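Local coordinates for protein glycogen synthase (Cyanobacterium sp. CLg1, PDB 6GNF) that belongs to the bacterial glycogen and starch synthases, two-domain glycosyltransferases, and holds adenosine-5'-diphosphate and a glycan in the model, at residues D366-C380 with L488-K500. Numbering follows the deposited sequence.
Sequences DVIIAAMPKLKQLNC and LQQGVDAMIVGMK
K374 reaches over helix 488-500 to a salt bridge with D493: NZ lies 3.1 Å from OD1, on the syn side and 18° out of the carboxylate plane. A bend at the last torsion of K374 turns this ammonium group to a second, weak hydrogen bond with Q489 OE1, one helical turn earlier. Both acceptors belong to a helix of the C-terminal Rossmann-like domain of this GT-B fold, whose parallel sheet includes strands 352-356 and 381-385. Knobs-into-holes packing is met twice: K374 fits among Q489, V492, D493 and I496, and V367 among L488, G491, V492 and M495. Helix 366-370 crosses helix 488-500 at -84°, with axes 8.8 Å apart. With no side chain at G491 on the face turned to helix 366-370, V367 lies directly on the backbone, its CG1 3.6 Å from G491 C. D366 OD2 lies beside L488 CD1, while its OD1 forms a salt bridge with R432. Farther along, L375 and M499 cross at about a right angle, CD2 to CE 3.7 Å, near F353 of the sheet. One carbon pair is closer than usual van der Waals contact: M495 runs extended through chi2, then bends at chi3 (72°), placing its CE 3.5 Å from A371 CB.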
loop_
_atom_site.group_PDB
_atom_site.type_symbol
_atom_site.label_atom_id
_atom_site.label_comp_id
_atom_site.label_asym_id
_atom_site.label_seq_id
_atom_site.Cartn_x
_atom_site.Cartn_y
_atom_site.Cartn_z
ATOM N N ASP A 366 -12.119 13.857 -2.297
ATOM C CA ASP A 366 -13.160 14.637 -2.983
ATOM C C ASP A 366 -14.430 14.813 -2.134
ATOM O O ASP A 366 -15.108 15.835 -2.234
ATOM C CB ASP A 366 -13.486 14.047 -4.370
ATOM C CG ASP A 366 -14.085 12.640 -4.309
ATOM O OD1 ASP A 366 -13.646 11.799 -3.484
ATOM O OD2 ASP A 366 -14.997 12.366 -5.119
ATOM N N VAL A 367 -14.724 13.819 -1.299
ATOM C CA VAL A 367 -15.857 13.868 -0.372
ATOM C C VAL A 367 -15.643 14.942 0.697
ATOM O O VAL A 367 -16.570 15.704 1.024
ATOM C CB VAL A 367 -16.076 12.501 0.320
ATOM C CG1 VAL A 367 -17.159 12.590 1.386
ATOM C CG2 VAL A 367 -16.408 11.425 -0.708
ATOM N N ILE A 368 -14.422 15.015 1.228
ATOM C CA ILE A 368 -14.112 15.981 2.288
ATOM C C ILE A 368 -14.264 17.402 1.761
ATOM O O ILE A 368 -14.911 18.237 2.394
ATOM C CB ILE A 368 -12.692 15.795 2.867
ATOM C CG1 ILE A 368 -12.522 14.392 3.455
ATOM C CG2 ILE A 368 -12.423 16.827 3.959
ATOM C CD1 ILE A 368 -11.105 14.072 3.887
ATOM N N ILE A 369 -13.700 17.657 0.585
ATOM C CA ILE A 369 -13.779 18.974 -0.037
ATOM C C ILE A 369 -15.230 19.359 -0.336
ATOM O O ILE A 369 -15.641 20.483 -0.060
ATOM C CB ILE A 369 -12.923 19.035 -1.319
ATOM C CG1 ILE A 369 -11.438 18.990 -0.948
ATOM C CG2 ILE A 369 -13.216 20.301 -2.117
ATOM C CD1 ILE A 369 -10.523 18.651 -2.105
ATOM N N ALA A 370 -15.999 18.419 -0.876
ATOM C CA ALA A 370 -17.406 18.666 -1.197
ATOM C C ALA A 370 -18.264 18.855 0.057
ATOM O O ALA A 370 -19.327 19.474 -0.009
ATOM C CB ALA A 370 -17.964 17.538 -2.049
ATOM N N ALA A 371 -17.800 18.339 1.194
ATOM C CA ALA A 371 -18.562 18.397 2.443
ATOM C C ALA A 371 -18.482 19.744 3.157
ATOM O O ALA A 371 -19.225 19.970 4.113
ATOM C CB ALA A 371 -18.099 17.293 3.385
ATOM N N MET A 372 -17.598 20.631 2.697
ATOM C CA MET A 372 -17.292 21.879 3.416
ATOM C C MET A 372 -18.509 22.738 3.763
ATOM O O MET A 372 -18.612 23.208 4.896
ATOM C CB MET A 372 -16.265 22.714 2.642
ATOM C CG MET A 372 -14.868 22.110 2.633
ATOM S SD MET A 372 -14.045 22.240 4.234
ATOM C CE MET A 372 -12.893 20.871 4.138
ATOM N N PRO A 373 -19.445 22.926 2.811
ATOM C CA PRO A 373 -20.630 23.729 3.138
ATOM C C PRO A 373 -21.402 23.200 4.348
ATOM O O PRO A 373 -21.888 23.992 5.156
ATOM C CB PRO A 373 -21.483 23.637 1.867
ATOM C CG PRO A 373 -20.512 23.326 0.776
ATOM C CD PRO A 373 -19.470 22.460 1.411
ATOM N N LYS A 374 -21.482 21.878 4.490
ATOM C CA LYS A 374 -22.180 21.267 5.620
ATOM C C LYS A 374 -21.330 21.190 6.889
ATOM O O LYS A 374 -21.864 21.003 7.978
ATOM C CB LYS A 374 -22.648 19.856 5.262
ATOM C CG LYS A 374 -23.764 19.800 4.227
ATOM C CD LYS A 374 -24.652 18.583 4.456
ATOM C CE LYS A 374 -25.679 18.400 3.351
ATOM N NZ LYS A 374 -25.090 17.676 2.192
ATOM N N LEU A 375 -20.014 21.268 6.744
ATOM C CA LEU A 375 -19.112 21.054 7.881
ATOM C C LEU A 375 -19.102 22.196 8.897
ATOM O O LEU A 375 -18.883 21.972 10.095
ATOM C CB LEU A 375 -17.684 20.786 7.396
ATOM C CG LEU A 375 -17.430 19.419 6.761
ATOM C CD1 LEU A 375 -15.991 19.330 6.276
ATOM C CD2 LEU A 375 -17.743 18.285 7.728
ATOM N N LYS A 376 -19.336 23.420 8.438
ATOM C CA LYS A 376 -19.284 24.573 9.335
ATOM C C LYS A 376 -20.237 24.408 10.521
ATOM O O LYS A 376 -19.949 24.868 11.626
ATOM C CB LYS A 376 -19.592 25.874 8.591
ATOM C CG LYS A 376 -19.097 27.094 9.346
ATOM C CD LYS A 376 -19.193 28.376 8.537
ATOM C CE LYS A 376 -18.426 29.496 9.227
ATOM N NZ LYS A 376 -18.875 30.851 8.803
ATOM N N GLN A 377 -21.360 23.734 10.283
ATOM C CA GLN A 377 -22.353 23.449 11.320
ATOM C C GLN A 377 -21.799 22.629 12.491
ATOM O O GLN A 377 -22.300 22.729 13.610
ATOM C CB GLN A 377 -23.550 22.709 10.698
ATOM C CG GLN A 377 -24.348 23.511 9.669
ATOM C CD GLN A 377 -25.011 24.767 10.234
ATOM O OE1 GLN A 377 -24.917 25.062 11.427
ATOM N NE2 GLN A 377 -25.710 25.501 9.375
ATOM N N LEU A 378 -20.763 21.827 12.238
ATOM C CA LEU A 378 -20.233 20.909 13.250
ATOM C C LEU A 378 -19.302 21.552 14.281
ATOM O O LEU A 378 -18.987 20.919 15.288
ATOM C CB LEU A 378 -19.496 19.754 12.578
ATOM C CG LEU A 378 -20.257 18.952 11.522
ATOM C CD1 LEU A 378 -19.421 17.753 11.104
ATOM C CD2 LEU A 378 -21.619 18.502 12.029
ATOM N N ASN A 379 -18.852 22.780 14.023
ATOM C CA ASN A 379 -17.920 23.491 14.914
ATOM C C ASN A 379 -16.639 22.707 15.157
ATOM O O ASN A 379 -16.268 22.418 16.295
ATOM C CB ASN A 379 -18.575 23.832 16.256
ATOM C CG ASN A 379 -19.724 24.798 16.112
ATOM O OD1 ASN A 379 -20.855 24.499 16.491
ATOM N ND2 ASN A 379 -19.439 25.976 15.569
ATOM N N CYS A 380 -15.974 22.354 14.067
ATOM C CA CYS A 380 -14.729 21.597 14.127
ATOM C C CYS A 380 -13.714 22.184 13.162
ATOM O O CYS A 380 -14.027 23.096 12.399
ATOM C CB CYS A 380 -14.988 20.132 13.769
ATOM S SG CYS A 380 -15.594 19.875 12.085
ATOM N N LEU A 488 -21.592 11.667 -4.899
ATOM C CA LEU A 488 -20.665 12.470 -4.103
ATOM C C LEU A 488 -21.350 13.008 -2.854
ATOM O O LEU A 488 -20.770 12.997 -1.764
ATOM C CB LEU A 488 -20.116 13.634 -4.936
ATOM C CG LEU A 488 -19.054 14.542 -4.305
ATOM C CD1 LEU A 488 -17.813 13.753 -3.910
ATOM C CD2 LEU A 488 -18.685 15.662 -5.263
ATOM N N GLN A 489 -22.587 13.471 -3.010
ATOM C CA GLN A 489 -23.314 14.066 -1.897
ATOM C C GLN A 489 -23.788 13.005 -0.898
ATOM O O GLN A 489 -23.890 13.274 0.299
ATOM C CB GLN A 489 -24.485 14.912 -2.411
ATOM C CG GLN A 489 -24.767 16.151 -1.572
ATOM C CD GLN A 489 -23.552 17.053 -1.409
ATOM O OE1 GLN A 489 -23.284 17.548 -0.317
ATOM N NE2 GLN A 489 -22.796 17.245 -2.488
ATOM N N GLN A 490 -24.025 11.787 -1.372
ATOM C CA GLN A 490 -24.348 10.673 -0.481
ATOM C C GLN A 490 -23.148 10.329 0.386
ATOM O O GLN A 490 -23.297 10.018 1.571
ATOM C CB GLN A 490 -24.753 9.437 -1.277
ATOM C CG GLN A 490 -25.986 9.638 -2.137
ATOM C CD GLN A 490 -26.599 8.335 -2.602
ATOM O OE1 GLN A 490 -27.805 8.247 -2.787
ATOM N NE2 GLN A 490 -25.770 7.313 -2.793
ATOM N N GLY A 491 -21.963 10.369 -0.218
ATOM C CA GLY A 491 -20.714 10.181 0.510
ATOM C C GLY A 491 -20.521 11.235 1.585
ATOM O O GLY A 491 -20.147 10.914 2.717
ATOM N N VAL A 492 -20.779 12.495 1.231
ATOM C CA VAL A 492 -20.685 13.603 2.181
ATOM C C VAL A 492 -21.541 13.319 3.411
ATOM O O VAL A 492 -21.044 13.342 4.539
ATOM C CB VAL A 492 -21.109 14.945 1.534
ATOM C CG1 VAL A 492 -21.361 16.019 2.585
ATOM C CG2 VAL A 492 -20.047 15.411 0.550
ATOM N N ASP A 493 -22.803 12.980 3.175
ATOM C CA ASP A 493 -23.739 12.675 4.253
ATOM C C ASP A 493 -23.278 11.452 5.058
ATOM O O ASP A 493 -23.313 11.445 6.286
ATOM C CB ASP A 493 -25.144 12.452 3.682
ATOM C CG ASP A 493 -25.732 13.719 3.035
ATOM O OD1 ASP A 493 -25.320 14.847 3.394
ATOM O OD2 ASP A 493 -26.621 13.597 2.168
ATOM N N ALA A 494 -22.783 10.435 4.362
ATOM C CA ALA A 494 -22.298 9.216 5.008
ATOM C C ALA A 494 -21.087 9.483 5.914
ATOM O O ALA A 494 -20.977 8.907 7.000
ATOM C CB ALA A 494 -21.958 8.175 3.957
ATOM N N MET A 495 -20.193 10.362 5.469
ATOM C CA MET A 495 -19.017 10.731 6.257
ATOM C C MET A 495 -19.442 11.480 7.512
ATOM O O MET A 495 -18.993 11.176 8.610
ATOM C CB MET A 495 -18.068 11.603 5.422
ATOM C CG MET A 495 -16.812 12.058 6.155
ATOM S SD MET A 495 -15.752 13.110 5.144
ATOM C CE MET A 495 -16.713 14.619 5.106
ATOM N N ILE A 496 -20.327 12.451 7.338
ATOM C CA ILE A 496 -20.761 13.316 8.436
ATOM C C ILE A 496 -21.488 12.549 9.546
ATOM O O ILE A 496 -21.374 12.900 10.719
ATOM C CB ILE A 496 -21.617 14.482 7.903
ATOM C CG1 ILE A 496 -20.718 15.450 7.121
ATOM C CG2 ILE A 496 -22.318 15.219 9.036
ATOM C CD1 ILE A 496 -21.464 16.387 6.197
ATOM N N VAL A 497 -22.224 11.503 9.183
ATOM C CA VAL A 497 -22.834 10.621 10.180
ATOM C C VAL A 497 -21.769 10.082 11.138
ATOM O O VAL A 497 -21.964 10.101 12.359
ATOM C CB VAL A 497 -23.618 9.459 9.517
ATOM C CG1 VAL A 497 -23.912 8.340 10.511
ATOM C CG2 VAL A 497 -24.917 9.981 8.917
ATOM N N GLY A 498 -20.645 9.624 10.587
ATOM C CA GLY A 498 -19.538 9.129 11.401
ATOM C C GLY A 498 -18.911 10.214 12.254
ATOM O O GLY A 498 -18.635 10.001 13.434
ATOM N N MET A 499 -18.718 11.390 11.671
ATOM C CA MET A 499 -18.108 12.509 12.394
ATOM C C MET A 499 -18.982 12.944 13.568
ATOM O O MET A 499 -18.474 13.229 14.652
ATOM C CB MET A 499 -17.854 13.690 11.450
ATOM C CG MET A 499 -16.808 13.395 10.385
ATOM S SD MET A 499 -16.732 14.652 9.100
ATOM C CE MET A 499 -15.942 15.990 9.988
ATOM N N LYS A 500 -20.297 12.975 13.355
ATOM C CA LYS A 500 -21.245 13.330 14.416
ATOM C C LYS A 500 -21.249 12.304 15.544
ATOM O O LYS A 500 -21.347 12.680 16.708
ATOM C CB LYS A 500 -22.660 13.483 13.858
ATOM C CG LYS A 500 -22.877 14.778 13.100
ATOM C CD LYS A 500 -24.313 14.901 12.621
ATOM C CE LYS A 500 -24.677 16.344 12.307
ATOM N NZ LYS A 500 -26.095 16.463 11.875
#